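Local atomic coordinates of TonB-dependent siderophore receptor (Pseudomonas aeruginosa 39016, PDB entry 5NEC), a protein that probably takes up iron-loaded siderophores across the outer membrane, drawing on energy delivered through TonB. Residues Gly185-Arg190 with Leu217-Gly222. Residues are numbered along the deposited sequence; the frame is centred on the assembly and turned at random.
Sequences GNAAFR and LTFGLG
Leu221 folds back over the start of the strand 187-190, its CD1 lying 3.7 Å from Gly185 O and 4.1 Å from the methyl CB of Ala188. Its CG stands anti to the carbonyl carbon (chi1 -70°), which turns CG toward Asn186 O; from there CD1 reaches on to the carbonyl carbon of Ala187. Asn186 O accepts two backbone N-H groups at the bend: Leu221 N donates to it at 2.9 Å, nearly straight, while Gly220 N adds a weak, strongly bent bond. Beyond the turn the pairing is regular. Ala188 and Thr218 form a hydrogen-bonded antiparallel pair, Ala188 N to Thr218 O at 2.9 Å and Thr218 N to Ala188 O at 3.0 Å. With axes 4.7 Å apart and directions 172° from each other, these are neighbouring strands of one hairpin in the TonB-dependent receptor beta-barrel, paired here at the ends away from the connecting turn, residues 201-205. Side chains alternate accordingly. On the face of Ala187, Phe189, Leu217 and Phe219, Leu217 CD2 comes to the edge of the Phe189 ring, 3.8 Å from CD1, and Ala187 CB meets Phe219 CD2 obliquely at 3.7 Å. Phe182 of the strand 172-182 touches Ala187, Leu217 and Phe219 on this side. On the other face Ala188 CB packs against Thr218 CG2, whereas Thr218 OG1, anti to the backbone N (chi1 -156°), hydrogen-bonds with Thr228 OG1 on the next strand, 225-238.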
loop_
_atom_site.group_PDB
_atom_site.type_symbol
_atom_site.label_atom_id
_atom_site.label_comp_id
_atom_site.label_asym_id
_atom_site.label_seq_id
_atom_site.Cartn_x
_atom_site.Cartn_y
_atom_site.Cartn_z
ATOM N N GLY A 185 18.370 -30.651 -6.607
ATOM C CA GLY A 185 17.583 -30.178 -5.461
ATOM C C GLY A 185 18.296 -29.293 -4.442
ATOM O O GLY A 185 17.680 -28.892 -3.454
ATOM N N ASN A 186 19.571 -28.968 -4.658
ATOM C CA ASN A 186 20.259 -27.979 -3.796
ATOM C C ASN A 186 19.961 -26.518 -4.169
ATOM O O ASN A 186 20.217 -25.631 -3.360
ATOM C CB ASN A 186 21.763 -28.200 -3.802
ATOM C CG ASN A 186 22.134 -29.555 -3.280
ATOM O OD1 ASN A 186 22.826 -30.307 -3.956
ATOM N ND2 ASN A 186 21.640 -29.900 -2.092
ATOM N N ALA A 187 19.436 -26.284 -5.370
ATOM C CA ALA A 187 19.118 -24.945 -5.833
ATOM C C ALA A 187 17.788 -24.908 -6.585
ATOM O O ALA A 187 17.237 -25.947 -6.946
ATOM C CB ALA A 187 20.240 -24.419 -6.722
ATOM N N ALA A 188 17.280 -23.700 -6.808
ATOM C CA ALA A 188 16.018 -23.514 -7.534
ATOM C C ALA A 188 15.994 -22.178 -8.265
ATOM O O ALA A 188 16.620 -21.220 -7.838
ATOM C CB ALA A 188 14.834 -23.630 -6.587
ATOM N N PHE A 189 15.300 -22.157 -9.393
ATOM C CA PHE A 189 15.111 -20.984 -10.219
ATOM C C PHE A 189 13.612 -20.722 -10.243
ATOM O O PHE A 189 12.819 -21.659 -10.380
ATOM C CB PHE A 189 15.619 -21.264 -11.634
ATOM C CG PHE A 189 15.251 -20.211 -12.643
ATOM C CD1 PHE A 189 15.802 -18.924 -12.573
ATOM C CD2 PHE A 189 14.360 -20.500 -13.691
ATOM C CE1 PHE A 189 15.468 -17.944 -13.521
ATOM C CE2 PHE A 189 14.031 -19.522 -14.646
ATOM C CZ PHE A 189 14.589 -18.247 -14.559
ATOM N N ARG A 190 13.225 -19.457 -10.106
ATOM C CA ARG A 190 11.825 -19.065 -10.212
ATOM C C ARG A 190 11.687 -17.864 -11.123
ATOM O O ARG A 190 12.498 -16.941 -11.056
ATOM C CB ARG A 190 11.252 -18.762 -8.833
ATOM C CG ARG A 190 9.754 -18.535 -8.819
ATOM C CD ARG A 190 9.231 -18.533 -7.394
ATOM N NE ARG A 190 7.771 -18.528 -7.344
ATOM C CZ ARG A 190 7.053 -18.611 -6.226
ATOM N NH1 ARG A 190 7.646 -18.703 -5.031
ATOM N NH2 ARG A 190 5.728 -18.592 -6.298
ATOM N N LEU A 217 16.796 -16.800 -7.931
ATOM C CA LEU A 217 17.660 -17.974 -7.791
ATOM C C LEU A 217 17.950 -18.179 -6.331
ATOM O O LEU A 217 18.292 -17.236 -5.650
ATOM C CB LEU A 217 18.997 -17.752 -8.478
ATOM C CG LEU A 217 19.045 -17.934 -9.988
ATOM C CD1 LEU A 217 20.384 -17.467 -10.524
ATOM C CD2 LEU A 217 18.837 -19.392 -10.363
ATOM N N THR A 218 17.840 -19.410 -5.851
ATOM C CA THR A 218 18.196 -19.714 -4.479
ATOM C C THR A 218 19.112 -20.951 -4.473
ATOM O O THR A 218 18.949 -21.852 -5.302
ATOM C CB THR A 218 16.927 -19.885 -3.626
ATOM O OG1 THR A 218 17.244 -19.635 -2.258
ATOM C CG2 THR A 218 16.344 -21.304 -3.759
ATOM N N PHE A 219 20.098 -20.959 -3.574
ATOM C CA PHE A 219 21.122 -22.015 -3.496
ATOM C C PHE A 219 21.267 -22.459 -2.063
ATOM O O PHE A 219 21.066 -21.669 -1.140
ATOM C CB PHE A 219 22.500 -21.519 -3.961
ATOM C CG PHE A 219 22.540 -21.011 -5.383
ATOM C CD1 PHE A 219 22.306 -19.675 -5.671
ATOM C CD2 PHE A 219 22.858 -21.859 -6.418
ATOM C CE1 PHE A 219 22.340 -19.212 -6.985
ATOM C CE2 PHE A 219 22.911 -21.412 -7.729
ATOM C CZ PHE A 219 22.638 -20.092 -8.021
ATOM N N GLY A 220 21.658 -23.723 -1.885
ATOM C CA GLY A 220 21.877 -24.301 -0.567
ATOM C C GLY A 220 20.586 -24.659 0.142
ATOM O O GLY A 220 20.516 -24.535 1.371
ATOM N N LEU A 221 19.577 -25.108 -0.616
ATOM C CA LEU A 221 18.303 -25.562 -0.031
ATOM C C LEU A 221 18.532 -26.680 0.991
ATOM O O LEU A 221 19.278 -27.618 0.732
ATOM C CB LEU A 221 17.353 -26.069 -1.123
ATOM C CG LEU A 221 16.784 -24.990 -2.059
ATOM C CD1 LEU A 221 16.069 -25.619 -3.250
ATOM C CD2 LEU A 221 15.854 -24.056 -1.309
ATOM N N GLY A 222 17.928 -26.550 2.167
ATOM C CA GLY A 222 18.140 -27.486 3.253
ATOM C C GLY A 222 19.475 -27.441 3.983
ATOM O O GLY A 222 19.626 -28.137 4.984
#